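Local coordinates for putative glycosyltransferase (Mannosyltransferase) involved in glycosylating the PBCV-1 major capsid protein (Paramecium bursaria Chlorella virus 1, PDB 2P73) that probably transfers a sugar from a nucleotide donor during glycosylation of the viral major capsid protein, this chain being its manganese- and UDP-binding GT-A-type domain, at residues Ala54-Arg59 / Phe150-Lys155; Leu77-Asp82 / Ala191-Met196; Asp82-Pro87 / Glu206-Val211. All coordinates share one frame; numbering follows the deposited sequence.

Overall arrangement
The three contacts differ in depth and in chemistry. Contact 2 is the core: every touching residue is buried, its centre lies about 6 Å from the centre of the chain, and it joins Asp80 and Asp82, which follow strand 75-79, to His195 on strand 193-195 round the manganese. Contact 1, also largely buried, packs helix 52-57 against the start of helix 153-164 beside the uridine and the diphosphate link of UDP and meets contact 2 where Arg59 NH1 lies 3.2 Å from Asp80 OD1. Contact 3 is partly at the surface and mostly apolar, setting the C-terminal helix 201-210 against strand 83-85. It shares Asp82 with contact 2, and strands 83-85 and 193-195 are neighbours in the small mixed sheet.

Contact 1 of 3, residues Ala54-Arg59 / Phe150-Lys155; sequences ALHFRR and FPYEQK. With UDP (uridine-5'-diphosphate), chain C.
Phe57 and Glu153 form the dense part of this contact, where helix 52-57 meets the start of helix 153-164 beside the nucleotide site of a GT-A-type glycosyltransferase domain. The backbone N of Glu153 sits over one face of the Phe57 ring, 3.4 Å from Phe57 CE2, displaced toward the rim. CB of Glu153 covers the same ring in a CH-pi contact, 4.1 Å from the centroid and 13° off the normal. Tyr152, in the N-cap position of helix 153-164, adds its CB, 3.5 Å from Phe57 CE2. Val138 and Trp139 of helix 132-140 also touch Phe57.

The other buried element is a charged stack. With CG anti to its backbone N (chi1 166°) and the chain bent at chi2, Glu153 lays its carboxylate over the Arg59 guanidinium, the two planes 21° apart. Because OE1 lies well out of the guanidinium plane, the long 3.7 Å salt bridge from Arg59 NE to Glu153 OE1 is electrostatic, with no N-H aimed at the oxygen. The carboxylate finds its stronger partners in Lys125 and Thr122, while Arg59 NE and NH2 both make weak bonds to His56 O.

Packing is looser around His56, which is partly exposed, as is Tyr152. Their rings meet obliquely, centroids 5.3 Å apart, and the hydroxyl of Tyr152 bonds instead to Glu52. Tyr152 CE2 lies over one face of the imidazole, offset toward its rim, and the C5'-O5' region of UDP over the opposite face. Arg59, seen to bind UDP-glucose, also comes to the ribose, its NH2 3.5 Å from UDP C4'.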
loop_
_atom_site.group_PDB
_atom_site.type_symbol
_atom_site.label_atom_id
_atom_site.label_comp_id
_atom_site.label_asym_id
_atom_site.label_seq_id
_atom_site.Cartn_x
_atom_site.Cartn_y
_atom_site.Cartn_z
ATOM N N ALA A 54 14.001 -7.682 0.480
ATOM C CA ALA A 54 13.973 -7.120 -0.870
ATOM C C ALA A 54 12.580 -7.099 -1.469
ATOM O O ALA A 54 12.199 -6.118 -2.126
ATOM C CB ALA A 54 14.933 -7.883 -1.785
ATOM N N LEU A 55 11.816 -8.168 -1.244
ATOM C CA LEU A 55 10.424 -8.207 -1.703
ATOM C C LEU A 55 9.565 -7.164 -0.981
ATOM O O LEU A 55 8.696 -6.543 -1.587
ATOM C CB LEU A 55 9.820 -9.607 -1.547
ATOM C CG LEU A 55 10.506 -10.763 -2.292
ATOM C CD1 LEU A 55 9.915 -12.076 -1.816
ATOM C CD2 LEU A 55 10.361 -10.634 -3.808
ATOM N N HIS A 56 9.832 -6.961 0.305
ATOM C CA HIS A 56 9.136 -5.944 1.073
ATOM C C HIS A 56 9.494 -4.519 0.674
ATOM O O HIS A 56 8.662 -3.636 0.786
ATOM C CB HIS A 56 9.366 -6.136 2.568
ATOM C CG HIS A 56 8.489 -7.185 3.174
ATOM N ND1 HIS A 56 7.491 -6.887 4.080
ATOM C CD2 HIS A 56 8.454 -8.528 2.998
ATOM C CE1 HIS A 56 6.899 -8.010 4.457
ATOM N NE2 HIS A 56 7.459 -9.017 3.808
ATOM N N PHE A 57 10.731 -4.306 0.226
ATOM C CA PHE A 57 11.170 -3.000 -0.273
ATOM C C PHE A 57 10.672 -2.726 -1.693
ATOM O O PHE A 57 10.657 -1.570 -2.133
ATOM C CB PHE A 57 12.704 -2.882 -0.233
ATOM C CG PHE A 57 13.240 -2.208 1.018
ATOM C CD1 PHE A 57 13.463 -0.828 1.040
ATOM C CD2 PHE A 57 13.519 -2.955 2.171
ATOM C CE1 PHE A 57 13.948 -0.193 2.206
ATOM C CE2 PHE A 57 14.014 -2.339 3.339
ATOM C CZ PHE A 57 14.224 -0.955 3.359
ATOM N N ARG A 58 10.274 -3.788 -2.401
ATOM C CA ARG A 58 9.969 -3.713 -3.849
ATOM C C ARG A 58 8.940 -2.656 -4.270
ATOM O O ARG A 58 8.972 -2.168 -5.405
ATOM C CB ARG A 58 9.606 -5.093 -4.454
ATOM C CG ARG A 58 10.237 -5.251 -5.829
ATOM C CD ARG A 58 9.770 -6.460 -6.655
ATOM N NE ARG A 58 10.322 -6.345 -8.009
ATOM C CZ ARG A 58 9.901 -7.011 -9.084
ATOM N NH1 ARG A 58 8.903 -7.889 -8.999
ATOM N NH2 ARG A 58 10.502 -6.801 -10.253
ATOM N N ARG A 59 8.042 -2.308 -3.356
ATOM C CA ARG A 59 7.063 -1.262 -3.594
ATOM C C ARG A 59 7.685 0.076 -3.927
ATOM O O ARG A 59 7.047 0.900 -4.579
ATOM C CB ARG A 59 6.138 -1.120 -2.390
ATOM C CG ARG A 59 6.673 -0.309 -1.192
ATOM C CD ARG A 59 5.797 -0.599 0.028
ATOM N NE ARG A 59 6.007 -1.973 0.465
ATOM C CZ ARG A 59 5.307 -2.612 1.394
ATOM N NH1 ARG A 59 4.288 -2.030 2.008
ATOM N NH2 ARG A 59 5.635 -3.854 1.701
ATOM N N PHE A 150 13.724 -6.085 9.687
ATOM C CA PHE A 150 12.301 -5.925 9.961
ATOM C C PHE A 150 12.041 -4.687 10.813
ATOM O O PHE A 150 12.642 -4.513 11.873
ATOM C CB PHE A 150 11.746 -7.169 10.658
ATOM C CG PHE A 150 10.248 -7.187 10.762
ATOM C CD1 PHE A 150 9.468 -7.521 9.667
ATOM C CD2 PHE A 150 9.619 -6.870 11.954
ATOM C CE1 PHE A 150 8.089 -7.539 9.760
ATOM C CE2 PHE A 150 8.241 -6.886 12.054
ATOM C CZ PHE A 150 7.475 -7.222 10.955
ATOM N N PRO A 151 11.141 -3.830 10.342
ATOM C CA PRO A 151 10.182 -4.213 9.300
ATOM C C PRO A 151 10.429 -3.457 7.999
ATOM O O PRO A 151 9.478 -3.119 7.293
ATOM C CB PRO A 151 8.837 -3.801 9.901
ATOM C CG PRO A 151 9.168 -2.677 10.815
ATOM C CD PRO A 151 10.520 -2.995 11.387
ATOM N N TYR A 152 11.694 -3.197 7.690
ATOM C CA TYR A 152 12.104 -2.901 6.323
ATOM C C TYR A 152 11.581 -1.542 5.872
ATOM O O TYR A 152 11.718 -0.546 6.582
ATOM C CB TYR A 152 11.619 -3.994 5.369
ATOM C CG TYR A 152 11.937 -5.398 5.835
ATOM C CD1 TYR A 152 13.230 -5.756 6.190
ATOM C CD2 TYR A 152 10.943 -6.364 5.919
ATOM C CE1 TYR A 152 13.526 -7.037 6.617
ATOM C CE2 TYR A 152 11.229 -7.648 6.344
ATOM C CZ TYR A 152 12.521 -7.979 6.692
ATOM O OH TYR A 152 12.811 -9.255 7.115
ATOM N N GLU A 153 10.979 -1.508 4.687
ATOM C CA GLU A 153 10.543 -0.239 4.075
ATOM C C GLU A 153 9.651 0.583 5.015
ATOM O O GLU A 153 9.669 1.806 4.992
ATOM C CB GLU A 153 9.855 -0.513 2.727
ATOM C CG GLU A 153 9.040 0.631 2.107
ATOM C CD GLU A 153 7.592 0.726 2.636
ATOM O OE1 GLU A 153 7.147 -0.147 3.420
ATOM O OE2 GLU A 153 6.882 1.686 2.252
ATOM N N GLN A 154 8.880 -0.111 5.843
ATOM C CA GLN A 154 7.952 0.516 6.766
ATOM C C GLN A 154 8.725 1.280 7.841
ATOM O O GLN A 154 8.350 2.389 8.210
ATOM C CB GLN A 154 7.084 -0.576 7.397
ATOM C CG GLN A 154 6.098 -0.103 8.472
ATOM C CD GLN A 154 5.156 -1.210 8.850
ATOM O OE1 GLN A 154 4.199 -1.497 8.124
ATOM N NE2 GLN A 154 5.434 -1.865 9.973
ATOM N N LYS A 155 9.795 0.660 8.335
ATOM C CA LYS A 155 10.730 1.282 9.254
ATOM C C LYS A 155 11.482 2.472 8.616
ATOM O O LYS A 155 11.746 3.473 9.272
ATOM C CB LYS A 155 11.728 0.226 9.724
ATOM C CG LYS A 155 12.813 0.743 10.659
ATOM C CD LYS A 155 14.079 -0.112 10.557
ATOM C CE LYS A 155 13.997 -1.347 11.386
ATOM N NZ LYS A 155 14.312 -0.982 12.794
HETATM N N1 UDP C . 5.806 -9.774 -0.843
HETATM C C2 UDP C . 5.976 -10.632 -1.924
HETATM N N3 UDP C . 6.099 -11.977 -1.726
HETATM C C4 UDP C . 6.028 -12.497 -0.456
HETATM C C5 UDP C . 5.848 -11.632 0.636
HETATM C C6 UDP C . 6.018 -10.259 0.426
HETATM O O2 UDP C . 6.060 -10.236 -3.073
HETATM O O4 UDP C . 6.132 -13.718 -0.329
HETATM C "C1'" UDP C . 5.679 -8.325 -1.098
HETATM C "C2'" UDP C . 4.293 -8.102 -1.677
HETATM O "O2'" UDP C . 4.407 -7.188 -2.745
HETATM C "C3'" UDP C . 3.488 -7.554 -0.513
HETATM C "C4'" UDP C . 4.539 -6.943 0.416
HETATM O "O4'" UDP C . 5.782 -7.542 0.082
HETATM O "O3'" UDP C . 2.539 -6.619 -0.976
HETATM C "C5'" UDP C . 4.276 -7.170 1.895
HETATM O "O5'" UDP C . 4.089 -8.549 2.122
HETATM P PA UDP C . 3.017 -9.039 3.201
HETATM O O1A UDP C . 1.693 -8.427 2.927
HETATM O O2A UDP C . 2.918 -10.498 3.309
HETATM O O3A UDP C . 3.524 -8.382 4.596
HETATM P PB UDP C . 2.601 -8.236 5.907
HETATM O O1B UDP C . 1.486 -7.259 5.754
HETATM O O2B UDP C . 1.960 -9.537 6.217
HETATM O O3B UDP C . 3.451 -7.754 7.041
#

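Contact 2 of 3, residues Leu77-Asp82 / Ala191-Met196; sequences LWLDSD and ALFVHM. With MN (manganese (II) ion), chain B; UDP (uridine-5'-diphosphate), chain C.
Leu77, on strand 75-79, begins the contact by directing CD2 to the Phe193 ring, 3.7 Å from CE2. Trp78 serves the nucleotide side: its NE1 donates to Asp80 OD1 at 2.7 Å, nearly in the indole plane, and so helps fix the carboxylate's rotation. Leu79 returns to the apolar core, its CD2 over one face of Phe193 in a CH-pi contact 13° off the normal; Leu192 CG covers the opposite face. Asp80 then gives OD2 to manganese at 2.4 Å. The backbone N of Ser81 donates to UDP O3' at 3.1 Å. Asp82, its CG wedged between backbone N and carbonyl carbon (chi1 56°), supplies OD1 to the metal at 2.3 Å, while OD2, farther from manganese at 2.7 Å, salt-bridges Arg204. Both aspartates on the metal, separated by Ser81, fit the GT-A DxD motif. The Asp82 carbonyl accepts a nearly straight bond from Met196 N (2.9 Å, 174°), tying the two segments together.

His195 NE2 completes the protein ligands at 2.1 Å from manganese, and Asn178 bonds its ND1, orienting the imidazole. With UDP O1A and O1B also on the ion, the metal bridges protein and diphosphate and probably offsets the phosphates' negative charge.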
loop_
_atom_site.group_PDB
_atom_site.type_symbol
_atom_site.label_atom_id
_atom_site.label_comp_id
_atom_site.label_asym_id
_atom_site.label_seq_id
_atom_site.Cartn_x
_atom_site.Cartn_y
_atom_site.Cartn_z
ATOM N N LEU A 77 -0.884 5.177 -5.027
ATOM C CA LEU A 77 -1.385 4.438 -3.883
ATOM C C LEU A 77 -0.907 3.001 -3.918
ATOM O O LEU A 77 -1.320 2.221 -4.789
ATOM C CB LEU A 77 -2.911 4.514 -3.778
ATOM C CG LEU A 77 -3.574 3.626 -2.719
ATOM C CD1 LEU A 77 -3.067 3.938 -1.290
ATOM C CD2 LEU A 77 -5.113 3.704 -2.795
ATOM N N TRP A 78 -0.031 2.670 -2.966
ATOM C CA TRP A 78 0.434 1.319 -2.790
ATOM C C TRP A 78 -0.556 0.545 -1.929
ATOM O O TRP A 78 -0.947 1.001 -0.852
ATOM C CB TRP A 78 1.816 1.262 -2.130
ATOM C CG TRP A 78 2.182 -0.167 -1.810
ATOM C CD1 TRP A 78 2.070 -0.809 -0.585
ATOM C CD2 TRP A 78 2.686 -1.142 -2.725
ATOM N NE1 TRP A 78 2.489 -2.114 -0.700
ATOM C CE2 TRP A 78 2.851 -2.352 -2.002
ATOM C CE3 TRP A 78 3.014 -1.118 -4.090
ATOM C CZ2 TRP A 78 3.335 -3.527 -2.608
ATOM C CZ3 TRP A 78 3.501 -2.285 -4.680
ATOM C CH2 TRP A 78 3.669 -3.464 -3.939
ATOM N N LEU A 79 -0.971 -0.608 -2.445
ATOM C CA LEU A 79 -1.745 -1.583 -1.695
ATOM C C LEU A 79 -0.995 -2.895 -1.738
ATOM O O LEU A 79 -0.596 -3.378 -2.809
ATOM C CB LEU A 79 -3.123 -1.793 -2.313
ATOM C CG LEU A 79 -4.057 -0.609 -2.496
ATOM C CD1 LEU A 79 -5.310 -1.060 -3.193
ATOM C CD2 LEU A 79 -4.371 0.055 -1.169
ATOM N N ASP A 80 -0.770 -3.456 -0.560
ATOM C CA ASP A 80 -0.187 -4.776 -0.458
ATOM C C ASP A 80 -1.066 -5.777 -1.199
ATOM O O ASP A 80 -2.296 -5.614 -1.282
ATOM C CB ASP A 80 -0.091 -5.185 0.996
ATOM C CG ASP A 80 1.243 -4.803 1.648
ATOM O OD1 ASP A 80 2.130 -4.209 1.011
ATOM O OD2 ASP A 80 1.419 -5.110 2.835
ATOM N N SER A 81 -0.420 -6.823 -1.706
ATOM C CA SER A 81 -1.070 -7.953 -2.346
ATOM C C SER A 81 -2.089 -8.708 -1.490
ATOM O O SER A 81 -2.876 -9.507 -2.023
ATOM C CB SER A 81 -0.003 -8.933 -2.867
ATOM O OG SER A 81 0.810 -9.409 -1.814
ATOM N N ASP A 82 -2.085 -8.483 -0.176
ATOM C CA ASP A 82 -3.107 -9.092 0.696
ATOM C C ASP A 82 -4.122 -8.063 1.177
ATOM O O ASP A 82 -4.778 -8.241 2.213
ATOM C CB ASP A 82 -2.449 -9.798 1.876
ATOM C CG ASP A 82 -1.549 -8.883 2.672
ATOM O OD1 ASP A 82 -1.119 -7.850 2.122
ATOM O OD2 ASP A 82 -1.288 -9.172 3.859
ATOM N N ALA A 191 -15.151 -0.769 5.880
ATOM C CA ALA A 191 -13.867 -0.388 5.330
ATOM C C ALA A 191 -13.963 -0.359 3.814
ATOM O O ALA A 191 -14.821 -1.036 3.228
ATOM C CB ALA A 191 -12.807 -1.378 5.763
ATOM N N LEU A 192 -13.101 0.441 3.189
ATOM C CA LEU A 192 -12.874 0.334 1.758
ATOM C C LEU A 192 -11.770 -0.695 1.500
ATOM O O LEU A 192 -11.984 -1.656 0.776
ATOM C CB LEU A 192 -12.544 1.695 1.157
ATOM C CG LEU A 192 -12.194 1.788 -0.331
ATOM C CD1 LEU A 192 -13.351 1.338 -1.191
ATOM C CD2 LEU A 192 -11.786 3.223 -0.697
ATOM N N PHE A 193 -10.607 -0.511 2.123
ATOM C CA PHE A 193 -9.470 -1.412 1.940
ATOM C C PHE A 193 -9.272 -2.315 3.162
ATOM O O PHE A 193 -9.057 -1.832 4.273
ATOM C CB PHE A 193 -8.195 -0.619 1.635
ATOM C CG PHE A 193 -8.259 0.175 0.346
ATOM C CD1 PHE A 193 -8.779 -0.392 -0.821
ATOM C CD2 PHE A 193 -7.781 1.472 0.296
ATOM C CE1 PHE A 193 -8.850 0.334 -1.990
ATOM C CE2 PHE A 193 -7.847 2.202 -0.873
ATOM C CZ PHE A 193 -8.381 1.628 -2.020
ATOM N N VAL A 194 -9.360 -3.621 2.955
ATOM C CA VAL A 194 -9.239 -4.586 4.045
ATOM C C VAL A 194 -7.906 -5.346 3.915
ATOM O O VAL A 194 -7.610 -5.851 2.835
ATOM C CB VAL A 194 -10.440 -5.552 4.049
ATOM C CG1 VAL A 194 -10.277 -6.639 5.123
ATOM C CG2 VAL A 194 -11.766 -4.761 4.260
ATOM N N HIS A 195 -7.114 -5.387 4.997
ATOM C CA HIS A 195 -5.736 -5.916 4.977
ATOM C C HIS A 195 -5.679 -7.228 5.748
ATOM O O HIS A 195 -5.949 -7.258 6.950
ATOM C CB HIS A 195 -4.766 -4.932 5.647
ATOM C CG HIS A 195 -3.307 -5.207 5.400
ATOM N ND1 HIS A 195 -2.330 -4.307 5.754
ATOM C CD2 HIS A 195 -2.659 -6.242 4.805
ATOM C CE1 HIS A 195 -1.146 -4.778 5.406
ATOM N NE2 HIS A 195 -1.313 -5.951 4.824
ATOM N N MET A 196 -5.316 -8.306 5.056
ATOM C CA MET A 196 -5.153 -9.609 5.693
ATOM C C MET A 196 -3.752 -9.750 6.245
ATOM O O MET A 196 -3.088 -10.750 6.020
ATOM C CB MET A 196 -5.411 -10.728 4.705
ATOM C CG MET A 196 -6.793 -10.740 4.089
ATOM S SD MET A 196 -6.905 -12.049 2.878
ATOM C CE MET A 196 -5.835 -11.460 1.566
HETATM MN MN MN B . 0.224 -6.955 3.787
HETATM N N1 UDP C . 5.806 -9.774 -0.843
HETATM C C2 UDP C . 5.976 -10.632 -1.924
HETATM N N3 UDP C . 6.099 -11.977 -1.726
HETATM C C4 UDP C . 6.028 -12.497 -0.456
HETATM C C5 UDP C . 5.848 -11.632 0.636
HETATM C C6 UDP C . 6.018 -10.259 0.426
HETATM O O2 UDP C . 6.060 -10.236 -3.073
HETATM O O4 UDP C . 6.132 -13.718 -0.329
HETATM C "C1'" UDP C . 5.679 -8.325 -1.098
HETATM C "C2'" UDP C . 4.293 -8.102 -1.677
HETATM O "O2'" UDP C . 4.407 -7.188 -2.745
HETATM C "C3'" UDP C . 3.488 -7.554 -0.513
HETATM C "C4'" UDP C . 4.539 -6.943 0.416
HETATM O "O4'" UDP C . 5.782 -7.542 0.082
HETATM O "O3'" UDP C . 2.539 -6.619 -0.976
HETATM C "C5'" UDP C . 4.276 -7.170 1.895
HETATM O "O5'" UDP C . 4.089 -8.549 2.122
HETATM P PA UDP C . 3.017 -9.039 3.201
HETATM O O1A UDP C . 1.693 -8.427 2.927
HETATM O O2A UDP C . 2.918 -10.498 3.309
HETATM O O3A UDP C . 3.524 -8.382 4.596
HETATM P PB UDP C . 2.601 -8.236 5.907
HETATM O O1B UDP C . 1.486 -7.259 5.754
HETATM O O2B UDP C . 1.960 -9.537 6.217
HETATM O O3B UDP C . 3.451 -7.754 7.041
#

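Contact 3 of 3, residues Asp82-Pro87 / Glu206-Val211; sequences DVYVNP and EHMEMV. With MN (manganese (II) ion), chain B; UDP (uridine-5'-diphosphate), chain C.
Tyr84 reaches from strand 83-85 toward the C-terminal helix 201-210, and three residues of 206-211 touch its ring, each turned differently. The ring leaves the strand with CG between the backbone N and the carbonyl carbon (chi1 65°). Met208 runs past it in the opposite direction. Its chain, bent at chi2 and chi3, brings SD to 3.7 Å from Tyr84 CD2; the sulfur stands 4.2 Å from the ring centroid and 32° off the normal, an oblique Met-aromatic contact.

At the hydroxyl end, His207 crosses Tyr84 at about a right angle. The rings meet rim to rim with planes 50° apart, and Tyr84 OH lies near the imidazole plane, 3.0 Å from His207 CE1, a carbon. Val211 approaches obliquely and both its branches touch the Tyr84 ring, CG2 at 3.8 Å from Tyr84 CZ; CG1 also meets Pro87 CG at 3.8 Å. This Pro87-Val211 end is exposed, while Tyr84 and Met208 are buried.

Backbone hydrogen bonds between Tyr84 and Val194 and between Asn86 and Leu192 pair the strand antiparallel with 193-195. The arrangement is thus helix-on-sheet packing, which lays helix 201-210, carrying the UDP-binding Arg204, against the strand that directly follows the DxD metal site.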
loop_
_atom_site.group_PDB
_atom_site.type_symbol
_atom_site.label_atom_id
_atom_site.label_comp_id
_atom_site.label_asym_id
_atom_site.label_seq_id
_atom_site.Cartn_x
_atom_site.Cartn_y
_atom_site.Cartn_z
ATOM N N ASP A 82 -2.085 -8.483 -0.176
ATOM C CA ASP A 82 -3.107 -9.092 0.696
ATOM C C ASP A 82 -4.122 -8.063 1.177
ATOM O O ASP A 82 -4.778 -8.241 2.213
ATOM C CB ASP A 82 -2.449 -9.798 1.876
ATOM C CG ASP A 82 -1.549 -8.883 2.672
ATOM O OD1 ASP A 82 -1.119 -7.850 2.122
ATOM O OD2 ASP A 82 -1.288 -9.172 3.859
ATOM N N VAL A 83 -4.204 -6.952 0.443
ATOM C CA VAL A 83 -5.227 -5.950 0.652
ATOM C C VAL A 83 -6.216 -6.050 -0.515
ATOM O O VAL A 83 -5.805 -6.028 -1.697
ATOM C CB VAL A 83 -4.644 -4.498 0.677
ATOM C CG1 VAL A 83 -5.768 -3.473 0.760
ATOM C CG2 VAL A 83 -3.680 -4.293 1.857
ATOM N N TYR A 84 -7.501 -6.137 -0.181
ATOM C CA TYR A 84 -8.566 -6.071 -1.180
ATOM C C TYR A 84 -9.604 -4.976 -0.892
ATOM O O TYR A 84 -9.697 -4.443 0.215
ATOM C CB TYR A 84 -9.271 -7.415 -1.301
ATOM C CG TYR A 84 -10.003 -7.824 -0.055
ATOM C CD1 TYR A 84 -11.370 -7.610 0.081
ATOM C CD2 TYR A 84 -9.324 -8.410 1.004
ATOM C CE1 TYR A 84 -12.034 -7.988 1.234
ATOM C CE2 TYR A 84 -9.988 -8.790 2.162
ATOM C CZ TYR A 84 -11.331 -8.583 2.268
ATOM O OH TYR A 84 -11.971 -8.956 3.434
ATOM N N VAL A 85 -10.385 -4.681 -1.927
ATOM C CA VAL A 85 -11.451 -3.702 -1.894
ATOM C C VAL A 85 -12.660 -4.429 -1.365
ATOM O O VAL A 85 -13.020 -5.482 -1.873
ATOM C CB VAL A 85 -11.726 -3.145 -3.324
ATOM C CG1 VAL A 85 -12.992 -2.252 -3.366
ATOM C CG2 VAL A 85 -10.515 -2.390 -3.825
ATOM N N ASN A 86 -13.248 -3.878 -0.312
ATOM C CA ASN A 86 -14.447 -4.413 0.306
ATOM C C ASN A 86 -15.619 -4.302 -0.692
ATOM O O ASN A 86 -16.001 -3.191 -1.056
ATOM C CB ASN A 86 -14.711 -3.605 1.568
ATOM C CG ASN A 86 -15.961 -4.026 2.302
ATOM O OD1 ASN A 86 -16.464 -5.128 2.111
ATOM N ND2 ASN A 86 -16.474 -3.132 3.158
ATOM N N PRO A 87 -16.181 -5.454 -1.141
ATOM C CA PRO A 87 -17.212 -5.447 -2.195
ATOM C C PRO A 87 -18.437 -4.602 -1.853
ATOM O O PRO A 87 -19.108 -4.109 -2.753
ATOM C CB PRO A 87 -17.589 -6.928 -2.351
ATOM C CG PRO A 87 -16.386 -7.693 -1.818
ATOM C CD PRO A 87 -15.880 -6.826 -0.684
ATOM N N GLU A 206 -7.705 -19.030 1.758
ATOM C CA GLU A 206 -9.010 -19.422 2.280
ATOM C C GLU A 206 -9.930 -18.232 2.503
ATOM O O GLU A 206 -11.105 -18.282 2.160
ATOM C CB GLU A 206 -8.887 -20.252 3.562
ATOM C CG GLU A 206 -10.217 -20.875 3.963
ATOM C CD GLU A 206 -10.123 -21.886 5.107
ATOM O OE1 GLU A 206 -9.081 -21.942 5.808
ATOM O OE2 GLU A 206 -11.125 -22.617 5.304
ATOM N N HIS A 207 -9.382 -17.167 3.075
ATOM C CA HIS A 207 -10.132 -15.941 3.303
ATOM C C HIS A 207 -10.674 -15.358 1.994
ATOM O O HIS A 207 -11.836 -14.952 1.938
ATOM C CB HIS A 207 -9.266 -14.919 4.036
ATOM C CG HIS A 207 -10.000 -13.672 4.420
ATOM N ND1 HIS A 207 -10.187 -12.618 3.549
ATOM C CD2 HIS A 207 -10.587 -13.307 5.583
ATOM C CE1 HIS A 207 -10.869 -11.665 4.155
ATOM N NE2 HIS A 207 -11.121 -12.058 5.390
ATOM N N MET A 208 -9.842 -15.333 0.952
ATOM C CA MET A 208 -10.250 -14.762 -0.338
ATOM C C MET A 208 -11.326 -15.586 -1.050
ATOM O O MET A 208 -12.118 -15.031 -1.810
ATOM C CB MET A 208 -9.054 -14.508 -1.262
ATOM C CG MET A 208 -8.194 -13.303 -0.879
ATOM S SD MET A 208 -9.077 -11.792 -0.363
ATOM C CE MET A 208 -9.832 -11.246 -1.874
ATOM N N GLU A 209 -11.356 -16.897 -0.783
ATOM C CA GLU A 209 -12.424 -17.785 -1.264
ATOM C C GLU A 209 -13.780 -17.371 -0.697
ATOM O O GLU A 209 -14.799 -17.447 -1.380
ATOM C CB GLU A 209 -12.128 -19.249 -0.909
ATOM C CG GLU A 209 -11.172 -19.967 -1.870
ATOM C CD GLU A 209 -10.662 -21.297 -1.316
ATOM O OE1 GLU A 209 -11.465 -22.061 -0.728
ATOM O OE2 GLU A 209 -9.448 -21.580 -1.470
ATOM N N MET A 210 -13.762 -16.910 0.549
ATOM C CA MET A 210 -14.953 -16.509 1.288
ATOM C C MET A 210 -15.502 -15.161 0.810
ATOM O O MET A 210 -16.714 -14.965 0.769
ATOM C CB MET A 210 -14.626 -16.469 2.788
ATOM C CG MET A 210 -15.784 -16.087 3.716
ATOM S SD MET A 210 -15.310 -15.979 5.477
ATOM C CE MET A 210 -14.219 -14.546 5.475
ATOM N N VAL A 211 -14.619 -14.244 0.431
ATOM C CA VAL A 211 -15.011 -12.907 0.004
ATOM C C VAL A 211 -15.754 -12.950 -1.327
ATOM O O VAL A 211 -15.355 -13.630 -2.272
ATOM C CB VAL A 211 -13.792 -11.977 -0.131
ATOM C CG1 VAL A 211 -14.214 -10.620 -0.672
ATOM C CG2 VAL A 211 -13.086 -11.828 1.209
HETATM MN MN MN B . 0.224 -6.955 3.787
HETATM N N1 UDP C . 5.806 -9.774 -0.843
HETATM C C2 UDP C . 5.976 -10.632 -1.924
HETATM N N3 UDP C . 6.099 -11.977 -1.726
HETATM C C4 UDP C . 6.028 -12.497 -0.456
HETATM C C5 UDP C . 5.848 -11.632 0.636
HETATM C C6 UDP C . 6.018 -10.259 0.426
HETATM O O2 UDP C . 6.060 -10.236 -3.073
HETATM O O4 UDP C . 6.132 -13.718 -0.329
HETATM C "C1'" UDP C . 5.679 -8.325 -1.098
HETATM C "C2'" UDP C . 4.293 -8.102 -1.677
HETATM O "O2'" UDP C . 4.407 -7.188 -2.745
HETATM C "C3'" UDP C . 3.488 -7.554 -0.513
HETATM C "C4'" UDP C . 4.539 -6.943 0.416
HETATM O "O4'" UDP C . 5.782 -7.542 0.082
HETATM O "O3'" UDP C . 2.539 -6.619 -0.976
HETATM C "C5'" UDP C . 4.276 -7.170 1.895
HETATM O "O5'" UDP C . 4.089 -8.549 2.122
HETATM P PA UDP C . 3.017 -9.039 3.201
HETATM O O1A UDP C . 1.693 -8.427 2.927
HETATM O O2A UDP C . 2.918 -10.498 3.309
HETATM O O3A UDP C . 3.524 -8.382 4.596
HETATM P PB UDP C . 2.601 -8.236 5.907
HETATM O O1B UDP C . 1.486 -7.259 5.754
HETATM O O2B UDP C . 1.960 -9.537 6.217
HETATM O O3B UDP C . 3.451 -7.754 7.041
#